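Local coordinates for Lmo2125 protein (Listeria monocytogenes serovar 1/2a, PDB 5TU0), which binds maltose and, as a lipid-anchored solute-binding protein, probably delivers it to a membrane transporter for uptake, at residues A[161-166]-A[268-273]; A[165-170]-A[188-193]; A[175-180]-A[349-354]; A[68-73]-A[340-345]. The protein carries 2 engineered substitutions. All blocks are in the same frame, centred on the assembly; numbering follows the deposited sequence. Where two conformers were deposited one is given.

Interactions 1, 2 and 3 are buried, while interaction 4 is only partly buried. Helix 163-172 serves interactions 1 and 2. Interactions 2 and 3 sit side by side, and Phe163 of interaction 1 touches Leu190 of the one and both Val177 and Val351 of the other. Chemistry follows place. Interactions 2 and 3 are purely apolar meetings of a few side chains. Interaction 1 adds a sugar and two bridging waters to its aromatic rings. Interaction 4 is joined mostly through water, with one sulfur contact. Interactions 1 and 4 hold Tyr164 and Asp70 of the sugar pocket, and are tied by backbone bonds between 268-273 and both segments of interaction 4.

Interaction 1 (A[161-166]-A[268-273]); sequences TDFYFS and SPFAGG. With GLC (alpha-D-glucopyranose), chain B.
Tyr164 and Phe270 bring the two backbones nearest, with 7.5 Å between their CA atoms. Segment 161-166 enters helix 163-172, and segment 268-273 is a loop running into strand 272-278. The side chain of Asp162 caps the helix: its OD1 accepts from Tyr164 N at 2.9 Å. The Tyr164 and Phe270 rings meet obliquely, planes at 33°, with Tyr164 CD1 3.7 Å from Phe270 CD2. Phe163 CE2 comes to the edge of the Phe270 ring, 4.1 Å from Phe270 CZ. Phe270 thus touches two consecutive residues of the helix. This is the sugar cleft of a solute-binding protein, where an aromatic ring supports the ligand. Tyr164 lays one face against a glucose unit of the maltose, its CD1 3.9 Å from C4 of the sugar. With CG anti to the backbone N (chi1 -177°), the ring reaches out so that one face meets the sugar. Water 1 lies over the centre of the opposite face, 3.9 Å above the plane. It donates to Tyr164 O at 2.7 Å and accepts from Phe270 N at 2.9 Å. Water 2 joins Tyr164 OH to Phe270 O, and Thr115 OG1 also bonds to that carbonyl.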
loop_
_atom_site.group_PDB
_atom_site.type_symbol
_atom_site.label_atom_id
_atom_site.label_comp_id
_atom_site.label_asym_id
_atom_site.label_seq_id
_atom_site.Cartn_x
_atom_site.Cartn_y
_atom_site.Cartn_z
ATOM N N THR A 161 -1.076 10.030 12.735
ATOM C CA THR A 161 -2.282 9.620 13.469
ATOM C C THR A 161 -2.934 8.433 12.754
ATOM O O THR A 161 -3.736 7.716 13.341
ATOM C CB THR A 161 -3.331 10.735 13.597
ATOM O OG1 THR A 161 -3.599 11.304 12.307
ATOM C CG2 THR A 161 -2.834 11.822 14.529
ATOM N N ASP A 162 -2.604 8.266 11.472
ATOM C CA ASP A 162 -3.136 7.192 10.642
ATOM C C ASP A 162 -2.154 6.010 10.726
ATOM O O ASP A 162 -1.002 6.103 10.279
ATOM C CB ASP A 162 -3.297 7.708 9.202
ATOM C CG ASP A 162 -4.032 6.735 8.284
ATOM O OD1 ASP A 162 -3.888 5.509 8.435
ATOM O OD2 ASP A 162 -4.717 7.221 7.358
ATOM N N PHE A 163 -2.606 4.901 11.307
ATOM C CA PHE A 163 -1.757 3.725 11.452
ATOM C C PHE A 163 -1.194 3.224 10.133
ATOM O O PHE A 163 -0.108 2.671 10.106
ATOM C CB PHE A 163 -2.515 2.613 12.160
ATOM C CG PHE A 163 -1.705 1.389 12.395
ATOM C CD1 PHE A 163 -0.615 1.423 13.249
ATOM C CD2 PHE A 163 -2.074 0.171 11.819
ATOM C CE1 PHE A 163 0.127 0.282 13.488
ATOM C CE2 PHE A 163 -1.328 -0.969 12.061
ATOM C CZ PHE A 163 -0.236 -0.908 12.897
ATOM N N TYR A 164 -1.912 3.418 9.033
ATOM C CA TYR A 164 -1.357 3.014 7.738
ATOM C C TYR A 164 -0.010 3.710 7.458
ATOM O O TYR A 164 0.906 3.118 6.877
ATOM C CB TYR A 164 -2.356 3.260 6.603
ATOM C CG TYR A 164 -1.827 2.796 5.278
ATOM C CD1 TYR A 164 -1.917 1.462 4.899
ATOM C CD2 TYR A 164 -1.194 3.682 4.423
ATOM C CE1 TYR A 164 -1.404 1.035 3.682
ATOM C CE2 TYR A 164 -0.682 3.269 3.219
ATOM C CZ TYR A 164 -0.792 1.950 2.854
ATOM O OH TYR A 164 -0.268 1.565 1.650
ATOM N N PHE A 165 0.089 4.974 7.855
ATOM C CA PHE A 165 1.308 5.755 7.707
ATOM C C PHE A 165 2.353 5.493 8.786
ATOM O O PHE A 165 3.537 5.310 8.480
ATOM C CB PHE A 165 0.959 7.256 7.669
ATOM C CG PHE A 165 0.326 7.680 6.384
ATOM C CD1 PHE A 165 -1.009 7.431 6.140
ATOM C CD2 PHE A 165 1.069 8.340 5.416
ATOM C CE1 PHE A 165 -1.601 7.809 4.942
ATOM C CE2 PHE A 165 0.487 8.726 4.214
ATOM C CZ PHE A 165 -0.846 8.464 3.975
ATOM N N SER A 166 1.921 5.449 10.046
ATOM C CA SER A 166 2.859 5.256 11.135
ATOM C C SER A 166 3.367 3.839 11.336
ATOM O O SER A 166 4.389 3.662 12.011
ATOM C CB SER A 166 2.269 5.762 12.455
ATOM O OG SER A 166 1.149 4.983 12.822
ATOM N N SER A 268 9.794 0.749 7.546
ATOM C CA SER A 268 9.264 -0.512 7.017
ATOM C C SER A 268 7.756 -0.473 6.817
ATOM O O SER A 268 7.006 -1.120 7.548
ATOM C CB SER A 268 9.663 -1.634 7.962
ATOM O OG SER A 268 11.068 -1.664 8.118
ATOM N N PRO A 269 7.300 0.272 5.796
ATOM C CA PRO A 269 5.873 0.444 5.574
ATOM C C PRO A 269 5.194 -0.806 5.029
ATOM O O PRO A 269 5.883 -1.763 4.728
ATOM C CB PRO A 269 5.830 1.548 4.533
ATOM C CG PRO A 269 7.052 1.310 3.715
ATOM C CD PRO A 269 8.090 0.857 4.698
ATOM N N PHE A 270 3.867 -0.797 4.947
ATOM C CA PHE A 270 3.142 -1.920 4.340
ATOM C C PHE A 270 3.478 -2.007 2.843
ATOM O O PHE A 270 3.572 -0.987 2.162
ATOM C CB PHE A 270 1.623 -1.784 4.494
ATOM C CG PHE A 270 1.127 -1.967 5.904
ATOM C CD1 PHE A 270 1.354 -3.150 6.586
ATOM C CD2 PHE A 270 0.414 -0.959 6.541
ATOM C CE1 PHE A 270 0.897 -3.326 7.883
ATOM C CE2 PHE A 270 -0.044 -1.131 7.843
ATOM C CZ PHE A 270 0.192 -2.318 8.507
ATOM N N ALA A 271 3.663 -3.231 2.359
ATOM C CA ALA A 271 3.920 -3.496 0.938
ATOM C C ALA A 271 2.550 -3.680 0.282
ATOM O O ALA A 271 1.936 -4.738 0.431
ATOM C CB ALA A 271 4.754 -4.759 0.780
ATOM N N GLY A 272 2.080 -2.669 -0.442
ATOM C CA GLY A 272 0.770 -2.709 -1.075
ATOM C C GLY A 272 0.875 -3.050 -2.547
ATOM O O GLY A 272 1.963 -3.375 -3.068
ATOM N N GLY A 273 -0.260 -2.990 -3.214
ATOM C CA GLY A 273 -0.305 -3.291 -4.642
ATOM C C GLY A 273 -1.567 -4.018 -5.030
ATOM O O GLY A 273 -2.516 -4.086 -4.254
HETATM C C1 GLC B . -4.168 3.158 0.395
HETATM C C2 GLC B . -4.034 1.637 0.500
HETATM C C3 GLC B . -5.113 1.040 1.397
HETATM C C4 GLC B . -5.112 1.750 2.748
HETATM C C5 GLC B . -5.298 3.253 2.543
HETATM C C6 GLC B . -5.303 3.997 3.878
HETATM O O2 GLC B . -4.111 1.045 -0.802
HETATM O O3 GLC B . -4.879 -0.363 1.565
HETATM O O4 GLC B . -6.143 1.227 3.596
HETATM O O5 GLC B . -4.249 3.753 1.701
HETATM O O6 GLC B . -5.127 5.405 3.673
HETATM O O HOH W 1 2.428 1.730 5.173
HETATM O O HOH W 2 2.749 1.613 2.388
#

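Interaction 2 (A[165-170]-A[188-193]); sequences FSYGLL and IGLNNK
The Tyr167 ring, modelled in two conformers, meets Leu190 at its edge. Leu190 CD2 lies near the ring plane, 4.4 Å from Tyr167 CE1. The Phe270 ring stacks on Tyr167, and the Phe163 ring meets it with the planes at about 65°. This is packing within one lobe of the solute-binding fold: helix 163-172 faces the short strand 187-189 and the turn after it. The backbones come closest at Leu170 and Leu190, 7.7 Å apart between CA atoms. Leu170 points at the turn, and its CD2 lies 4.5 Å from Leu190 CD2. One methyl group thus meets both residues of the helix. In Leu190, CD1 runs anti to CA (chi2 176°), which leaves CD2 as the branch facing the helix. Helix 348-363 adds Val351 and Leu358 against Leu190. Helix 163-172 is kinked here. Leu169 N bonds to Ser166 O at 2.9 Å, and Leu170 N reaches the same oxygen only weakly. Gly189 to Asn192 form a type I beta turn. Its closing bond, from Asn192 N to Gly189 O, is weak. Asn192 is the N-cap of helix 193-208. Asn192 OD1 and Gly189 O, both acceptors, stand 3.1 Å apart, and Ser195 serves the two: its N bonds to Asn192 OD1 and its OG to Gly189 O.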
loop_
_atom_site.group_PDB
_atom_site.type_symbol
_atom_site.label_atom_id
_atom_site.label_comp_id
_atom_site.label_asym_id
_atom_site.label_seq_id
_atom_site.Cartn_x
_atom_site.Cartn_y
_atom_site.Cartn_z
ATOM N N PHE A 165 0.089 4.974 7.855
ATOM C CA PHE A 165 1.308 5.755 7.707
ATOM C C PHE A 165 2.353 5.493 8.786
ATOM O O PHE A 165 3.537 5.310 8.480
ATOM C CB PHE A 165 0.959 7.256 7.669
ATOM C CG PHE A 165 0.326 7.680 6.384
ATOM C CD1 PHE A 165 -1.009 7.431 6.140
ATOM C CD2 PHE A 165 1.069 8.340 5.416
ATOM C CE1 PHE A 165 -1.601 7.809 4.942
ATOM C CE2 PHE A 165 0.487 8.726 4.214
ATOM C CZ PHE A 165 -0.846 8.464 3.975
ATOM N N SER A 166 1.921 5.449 10.046
ATOM C CA SER A 166 2.859 5.256 11.135
ATOM C C SER A 166 3.367 3.839 11.336
ATOM O O SER A 166 4.389 3.662 12.011
ATOM C CB SER A 166 2.269 5.762 12.455
ATOM O OG SER A 166 1.149 4.983 12.822
ATOM N N TYR A 167 2.688 2.837 10.774
ATOM C CA TYR A 167 3.124 1.453 10.975
ATOM C C TYR A 167 4.594 1.225 10.664
ATOM O O TYR A 167 5.303 0.604 11.453
ATOM C CB TYR A 167 2.283 0.446 10.190
ATOM C CG TYR A 167 2.859 -0.940 10.337
ATOM C CD1 TYR A 167 2.839 -1.585 11.571
ATOM C CD2 TYR A 167 3.472 -1.583 9.275
ATOM C CE1 TYR A 167 3.384 -2.833 11.732
ATOM C CE2 TYR A 167 4.021 -2.846 9.432
ATOM C CZ TYR A 167 3.966 -3.461 10.660
ATOM O OH TYR A 167 4.506 -4.699 10.845
ATOM N N GLY A 168 5.058 1.739 9.525
ATOM C CA GLY A 168 6.445 1.580 9.141
ATOM C C GLY A 168 7.473 2.158 10.101
ATOM O O GLY A 168 8.615 1.720 10.111
ATOM N N LEU A 169 7.053 3.111 10.924
ATOM C CA LEU A 169 7.923 3.684 11.929
ATOM C C LEU A 169 8.062 2.674 13.068
ATOM O O LEU A 169 9.156 2.363 13.522
ATOM C CB LEU A 169 7.318 4.996 12.459
ATOM C CG LEU A 169 7.974 5.659 13.659
ATOM C CD1 LEU A 169 9.419 6.025 13.358
ATOM C CD2 LEU A 169 7.173 6.880 14.092
ATOM N N LEU A 170 6.925 2.178 13.548
ATOM C CA LEU A 170 6.935 1.188 14.633
ATOM C C LEU A 170 7.682 -0.086 14.169
ATOM O O LEU A 170 8.479 -0.666 14.907
ATOM C CB LEU A 170 5.504 0.848 15.074
ATOM C CG LEU A 170 4.803 1.813 16.029
ATOM C CD1 LEU A 170 4.756 3.237 15.521
ATOM C CD2 LEU A 170 3.423 1.259 16.343
ATOM N N ILE A 188 0.444 -10.333 19.088
ATOM C CA ILE A 188 0.406 -8.927 18.643
ATOM C C ILE A 188 1.668 -8.192 19.091
ATOM O O ILE A 188 2.013 -8.200 20.287
ATOM C CB ILE A 188 -0.863 -8.225 19.138
ATOM C CG1 ILE A 188 -2.080 -8.912 18.526
ATOM C CG2 ILE A 188 -0.850 -6.734 18.782
ATOM C CD1 ILE A 188 -3.391 -8.520 19.154
ATOM N N GLY A 189 2.353 -7.585 18.124
ATOM C CA GLY A 189 3.616 -6.899 18.369
ATOM C C GLY A 189 3.563 -5.382 18.487
ATOM O O GLY A 189 4.599 -4.743 18.547
ATOM N N LEU A 190 2.363 -4.813 18.554
ATOM C CA LEU A 190 2.182 -3.341 18.612
ATOM C C LEU A 190 2.453 -2.701 19.966
ATOM O O LEU A 190 2.441 -1.468 20.078
ATOM C CB LEU A 190 0.794 -2.954 18.109
ATOM C CG LEU A 190 0.517 -3.358 16.659
ATOM C CD1 LEU A 190 -0.927 -3.028 16.282
ATOM C CD2 LEU A 190 1.494 -2.742 15.674
ATOM N N ASN A 191 2.726 -3.511 20.982
ATOM C CA ASN A 191 3.093 -2.980 22.289
ATOM C C ASN A 191 4.425 -3.561 22.762
ATOM O O ASN A 191 4.724 -3.519 23.957
ATOM C CB ASN A 191 1.990 -3.207 23.323
ATOM C CG ASN A 191 1.737 -4.670 23.598
ATOM O OD1 ASN A 191 1.987 -5.516 22.757
ATOM N ND2 ASN A 191 1.237 -4.970 24.780
ATOM N N ASN A 192 5.225 -4.101 21.831
ATOM C CA ASN A 192 6.549 -4.618 22.192
ATOM C C ASN A 192 7.512 -3.444 22.361
ATOM O O ASN A 192 7.147 -2.305 22.074
ATOM C CB ASN A 192 7.068 -5.707 21.219
ATOM C CG ASN A 192 7.500 -5.177 19.855
ATOM O OD1 ASN A 192 7.452 -3.983 19.562
ATOM N ND2 ASN A 192 7.932 -6.097 19.000
ATOM N N LYS A 193 8.721 -3.714 22.858
ATOM C CA LYS A 193 9.716 -2.648 23.105
ATOM C C LYS A 193 9.931 -1.750 21.898
ATOM O O LYS A 193 9.957 -0.526 22.019
ATOM C CB LYS A 193 11.072 -3.220 23.525
ATOM C CG LYS A 193 11.310 -3.357 25.017
ATOM C CD LYS A 193 10.470 -4.407 25.700
ATOM C CE LYS A 193 10.883 -4.523 27.169
ATOM N NZ LYS A 193 10.047 -5.512 27.910
#

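Interaction 3 (A[175-180]-A[349-354]); sequences GYVFGD and SEVWTG
Val177 and Val351 mark the closest backbone approach, 7.9 Å between CA atoms, where the chain turns a corner at Val177 beside helix 348-363. The contact is a buried apolar junction in the lobe of the solute-binding fold that carries Tyr164. It joins the chain after helix 163-172 to a helix near the C-terminus. Val351 CG2 reaches both residues of the corner, lying 3.8 Å from Val177 CG1 and 3.6 Å from Phe178 CZ. It comes to the Phe178 ring obliquely at its far end. Val177 CG1 sits over the centre of one face of that ring, 3.8 Å above the plane. The same CG1 therefore packs on its neighbour's ring and on the helix. The torsion of Val177 explains this, since CG1 stands anti to the backbone N (chi1 178°) and beside the carbonyl carbon that leads to Phe178. Both valines point toward each other from their backbones. Phe163 of helix 163-172 also packs here: its CE2 is 3.8 Å from Val351 CG1. Pro343 and Ile345 pack against Phe178. Next to Val351, buried Glu350 forms a salt bridge with Lys387 through OE1. The corner is also tied by its backbone, where Gly189 N donates to Val177 O.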
loop_
_atom_site.group_PDB
_atom_site.type_symbol
_atom_site.label_atom_id
_atom_site.label_comp_id
_atom_site.label_asym_id
_atom_site.label_seq_id
_atom_site.Cartn_x
_atom_site.Cartn_y
_atom_site.Cartn_z
ATOM N N GLY A 175 8.665 -3.326 15.812
ATOM C CA GLY A 175 7.268 -3.627 16.036
ATOM C C GLY A 175 6.712 -4.471 14.894
ATOM O O GLY A 175 7.310 -4.560 13.827
ATOM N N TYR A 176 5.583 -5.102 15.131
ATOM C CA TYR A 176 4.898 -5.884 14.097
ATOM C C TYR A 176 3.431 -5.992 14.481
ATOM O O TYR A 176 3.077 -5.827 15.647
ATOM C CB TYR A 176 5.543 -7.278 13.913
ATOM C CG TYR A 176 5.559 -8.136 15.171
ATOM C CD1 TYR A 176 4.503 -8.985 15.471
ATOM C CD2 TYR A 176 6.631 -8.082 16.069
ATOM C CE1 TYR A 176 4.510 -9.764 16.607
ATOM C CE2 TYR A 176 6.642 -8.844 17.218
ATOM C CZ TYR A 176 5.578 -9.693 17.480
ATOM O OH TYR A 176 5.560 -10.456 18.611
ATOM N N VAL A 177 2.571 -6.269 13.505
ATOM C CA VAL A 177 1.150 -6.440 13.785
ATOM C C VAL A 177 0.891 -7.830 14.396
ATOM O O VAL A 177 0.522 -7.925 15.566
ATOM C CB VAL A 177 0.293 -6.253 12.522
ATOM C CG1 VAL A 177 -1.174 -6.483 12.865
ATOM C CG2 VAL A 177 0.518 -4.866 11.923
ATOM N N PHE A 178 1.067 -8.880 13.586
ATOM C CA PHE A 178 0.904 -10.270 14.026
ATOM C C PHE A 178 2.197 -11.077 13.820
ATOM O O PHE A 178 2.873 -10.940 12.810
ATOM C CB PHE A 178 -0.236 -10.977 13.274
ATOM C CG PHE A 178 -1.593 -10.351 13.448
ATOM C CD1 PHE A 178 -2.083 -10.024 14.712
ATOM C CD2 PHE A 178 -2.424 -10.161 12.349
ATOM C CE1 PHE A 178 -3.353 -9.490 14.865
ATOM C CE2 PHE A 178 -3.690 -9.611 12.502
ATOM C CZ PHE A 178 -4.151 -9.277 13.754
ATOM N N GLY A 179 2.528 -11.928 14.787
ATOM C CA GLY A 179 3.718 -12.790 14.705
ATOM C C GLY A 179 3.598 -13.868 13.618
ATOM O O GLY A 179 2.579 -13.950 12.928
ATOM N N ASP A 180 4.641 -14.683 13.479
ATOM C CA ASP A 180 4.733 -15.708 12.435
ATOM C C ASP A 180 4.456 -15.080 11.056
ATOM O O ASP A 180 3.586 -15.537 10.309
ATOM C CB ASP A 180 3.797 -16.898 12.711
ATOM C CG ASP A 180 4.120 -17.620 14.021
ATOM O OD1 ASP A 180 5.191 -17.353 14.620
ATOM O OD2 ASP A 180 3.300 -18.461 14.454
ATOM N N SER A 349 -8.926 -6.923 10.586
ATOM C CA SER A 349 -10.011 -5.959 10.716
ATOM C C SER A 349 -10.081 -5.339 12.114
ATOM O O SER A 349 -10.512 -4.214 12.236
ATOM C CB SER A 349 -11.365 -6.595 10.363
ATOM O OG SER A 349 -11.719 -7.571 11.317
ATOM N N GLU A 350 -9.621 -6.049 13.154
ATOM C CA GLU A 350 -9.692 -5.556 14.532
ATOM C C GLU A 350 -8.519 -4.642 14.881
ATOM O O GLU A 350 -8.579 -3.892 15.834
ATOM C CB GLU A 350 -9.773 -6.737 15.504
ATOM C CG GLU A 350 -10.898 -7.708 15.138
ATOM C CD GLU A 350 -12.232 -7.006 14.965
ATOM O OE1 GLU A 350 -12.602 -6.185 15.839
ATOM O OE2 GLU A 350 -12.896 -7.261 13.943
ATOM N N VAL A 351 -7.462 -4.687 14.090
ATOM C CA VAL A 351 -6.300 -3.846 14.350
ATOM C C VAL A 351 -6.577 -2.344 14.169
ATOM O O VAL A 351 -6.116 -1.536 14.969
ATOM C CB VAL A 351 -5.112 -4.296 13.478
ATOM C CG1 VAL A 351 -3.911 -3.358 13.621
ATOM C CG2 VAL A 351 -4.712 -5.716 13.858
ATOM N N TRP A 352 -7.354 -1.990 13.146
ATOM C CA TRP A 352 -7.597 -0.562 12.790
ATOM C C TRP A 352 -8.135 0.364 13.879
ATOM O O TRP A 352 -7.503 1.378 14.182
ATOM C CB TRP A 352 -8.448 -0.475 11.514
ATOM C CG TRP A 352 -7.783 -1.179 10.381
ATOM C CD1 TRP A 352 -8.177 -2.348 9.799
ATOM C CD2 TRP A 352 -6.561 -0.795 9.730
ATOM N NE1 TRP A 352 -7.291 -2.701 8.811
ATOM C CE2 TRP A 352 -6.289 -1.769 8.750
ATOM C CE3 TRP A 352 -5.680 0.296 9.871
ATOM C CZ2 TRP A 352 -5.178 -1.696 7.913
ATOM C CZ3 TRP A 352 -4.567 0.370 9.040
ATOM C CH2 TRP A 352 -4.328 -0.623 8.071
ATOM N N THR A 353 -9.261 0.026 14.499
ATOM C CA THR A 353 -9.813 0.876 15.557
ATOM C C THR A 353 -8.900 0.941 16.777
ATOM O O THR A 353 -8.701 2.020 17.358
ATOM C CB THR A 353 -11.238 0.442 15.957
ATOM O OG1 THR A 353 -11.249 -0.953 16.283
ATOM C CG2 THR A 353 -12.182 0.673 14.798
ATOM N N GLY A 354 -8.311 -0.200 17.144
ATOM C CA GLY A 354 -7.371 -0.244 18.266
ATOM C C GLY A 354 -6.107 0.571 18.002
ATOM O O GLY A 354 -5.601 1.268 18.909
#

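Interaction 4 (A[68-73]-A[340-345]); sequences AFDRIG and QPMPNI
The carbonyl oxygen of Asp70 is gripped by two waters that bridge to the loop 340-345. Water 4 donates to Asp70 O at 2.7 Å and to Asn344 O. Water 5 donates to Asp70 O at 2.9 Å and to Pro343 O. Two successive carbonyls of the loop are thus linked to one carbonyl of the helix. The backbones are close here, 5.5 Å between the CA atoms of Asp70 and Asn344, yet water carries the polar links between them. A third water sits further along the helix. It accepts from Asn344 ND2 at 2.8 Å and from Gly73 N at 3.1 Å. The amide nitrogen of Asn344 also bonds to Thr101 O, which helps to fix its rotation. Gly73 has no side chain, and the amide comes down on its bare backbone, with ND2 4.1 Å from Gly73 CA. Asn344 CG lies between its backbone N and carbonyl carbon (chi1 64°), which turns the amide toward the helix. The fold here is that of a two-lobed solute-binding protein with maltose between the lobes. Helix 69-77 brings Asp70 to the sugar pocket, where its OD2 makes a weak hydrogen bond to O3 of a glucose unit. Met342 packs against this residue: its SD is 4.0 Å from Asp70 CB. Its chain runs out extended and bends at the last torsion (chi3 -59°). The SD also touches Trp352, and the methyl CE reaches the Tyr164 ring.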
loop_
_atom_site.group_PDB
_atom_site.type_symbol
_atom_site.label_atom_id
_atom_site.label_comp_id
_atom_site.label_asym_id
_atom_site.label_seq_id
_atom_site.Cartn_x
_atom_site.Cartn_y
_atom_site.Cartn_z
ATOM N N ALA A 68 -6.874 -5.247 -4.718
ATOM C CA ALA A 68 -5.783 -4.842 -3.851
ATOM C C ALA A 68 -5.313 -6.106 -3.137
ATOM O O ALA A 68 -6.130 -6.993 -2.836
ATOM C CB ALA A 68 -6.253 -3.829 -2.831
ATOM N N PHE A 69 -4.015 -6.185 -2.840
ATOM C CA PHE A 69 -3.454 -7.347 -2.141
ATOM C C PHE A 69 -4.147 -7.618 -0.804
ATOM O O PHE A 69 -4.388 -8.773 -0.452
ATOM C CB PHE A 69 -1.951 -7.178 -1.835
ATOM C CG PHE A 69 -1.039 -7.231 -3.038
ATOM C CD1 PHE A 69 -1.280 -8.095 -4.104
ATOM C CD2 PHE A 69 0.131 -6.492 -3.044
ATOM C CE1 PHE A 69 -0.412 -8.152 -5.182
ATOM C CE2 PHE A 69 1.005 -6.556 -4.112
ATOM C CZ PHE A 69 0.729 -7.400 -5.181
ATOM N N ASP A 70 -4.505 -6.558 -0.088
ATOM C CA ASP A 70 -5.098 -6.730 1.250
ATOM C C ASP A 70 -6.448 -7.464 1.338
ATOM O O ASP A 70 -6.827 -7.920 2.431
ATOM C CB ASP A 70 -5.147 -5.388 2.019
ATOM C CG ASP A 70 -6.009 -4.317 1.338
ATOM O OD1 ASP A 70 -6.887 -4.623 0.504
ATOM O OD2 ASP A 70 -5.797 -3.130 1.675
ATOM N N ARG A 71 -7.148 -7.572 0.211
ATOM C CA ARG A 71 -8.446 -8.257 0.095
ATOM C C ARG A 71 -8.404 -9.653 -0.549
ATOM O O ARG A 71 -9.383 -10.380 -0.481
ATOM C CB ARG A 71 -9.384 -7.393 -0.758
ATOM C CG ARG A 71 -9.899 -6.157 -0.058
ATOM C CD ARG A 71 -11.179 -6.505 0.685
ATOM N NE ARG A 71 -12.315 -6.587 -0.250
ATOM C CZ ARG A 71 -13.489 -7.167 0.005
ATOM N NH1 ARG A 71 -14.452 -7.143 -0.917
ATOM N NH2 ARG A 71 -13.712 -7.774 1.171
ATOM N N ILE A 72 -7.298 -10.019 -1.185
ATOM C CA ILE A 72 -7.241 -11.294 -1.928
ATOM C C ILE A 72 -7.425 -12.515 -1.044
ATOM O O ILE A 72 -8.221 -13.397 -1.359
ATOM C CB ILE A 72 -5.962 -11.394 -2.779
ATOM C CG1 ILE A 72 -6.025 -10.343 -3.888
ATOM C CG2 ILE A 72 -5.817 -12.794 -3.380
ATOM C CD1 ILE A 72 -4.791 -10.233 -4.770
ATOM N N GLY A 73 -6.712 -12.552 0.071
ATOM C CA GLY A 73 -6.830 -13.656 1.023
ATOM C C GLY A 73 -8.255 -13.830 1.509
ATOM O O GLY A 73 -8.808 -14.940 1.493
ATOM N N GLN A 340 6.806 -4.685 4.229
ATOM C CA GLN A 340 6.268 -6.016 4.509
ATOM C C GLN A 340 4.790 -6.084 4.192
ATOM O O GLN A 340 4.078 -5.102 4.358
ATOM C CB GLN A 340 6.476 -6.458 5.954
ATOM C CG GLN A 340 5.985 -5.506 7.021
ATOM C CD GLN A 340 7.043 -4.515 7.421
ATOM O OE1 GLN A 340 7.557 -3.783 6.596
ATOM N NE2 GLN A 340 7.384 -4.501 8.704
ATOM N N PRO A 341 4.314 -7.253 3.732
ATOM C CA PRO A 341 2.889 -7.355 3.455
ATOM C C PRO A 341 2.033 -7.115 4.696
ATOM O O PRO A 341 2.408 -7.534 5.797
ATOM C CB PRO A 341 2.713 -8.824 3.004
ATOM C CG PRO A 341 4.042 -9.266 2.570
ATOM C CD PRO A 341 5.047 -8.479 3.340
ATOM N N MET A 342 0.921 -6.431 4.513
ATOM C CA MET A 342 -0.041 -6.238 5.561
ATOM C C MET A 342 -0.662 -7.620 5.774
ATOM O O MET A 342 -0.915 -8.318 4.797
ATOM C CB MET A 342 -1.127 -5.272 5.097
ATOM C CG MET A 342 -2.230 -5.011 6.111
ATOM S SD MET A 342 -3.602 -4.026 5.475
ATOM C CE MET A 342 -2.753 -2.522 4.985
ATOM N N PRO A 343 -0.911 -8.024 7.038
ATOM C CA PRO A 343 -1.584 -9.325 7.230
ATOM C C PRO A 343 -2.896 -9.375 6.461
ATOM O O PRO A 343 -3.629 -8.368 6.432
ATOM C CB PRO A 343 -1.845 -9.361 8.747
ATOM C CG PRO A 343 -0.785 -8.479 9.332
ATOM C CD PRO A 343 -0.584 -7.384 8.329
ATOM N N ASN A 344 -3.178 -10.513 5.818
ATOM C CA ASN A 344 -4.409 -10.679 5.033
ATOM C C ASN A 344 -5.418 -11.611 5.708
ATOM O O ASN A 344 -6.448 -11.949 5.127
ATOM C CB ASN A 344 -4.074 -11.128 3.602
ATOM C CG ASN A 344 -3.424 -12.497 3.542
ATOM O OD1 ASN A 344 -3.282 -13.196 4.555
ATOM N ND2 ASN A 344 -3.001 -12.876 2.358
ATOM N N ILE A 345 -5.127 -12.006 6.948
ATOM C CA ILE A 345 -6.030 -12.833 7.721
ATOM C C ILE A 345 -7.186 -11.962 8.240
ATOM O O ILE A 345 -7.022 -10.736 8.414
ATOM C CB ILE A 345 -5.303 -13.583 8.866
ATOM C CG1 ILE A 345 -4.693 -12.625 9.891
ATOM C CG2 ILE A 345 -4.235 -14.510 8.282
ATOM C CD1 ILE A 345 -4.145 -13.332 11.118
HETATM O O HOH W 3 -3.840 -11.372 0.107
HETATM O O HOH W 4 -7.343 -10.546 2.677
HETATM O O HOH W 5 -6.029 -7.362 5.131
#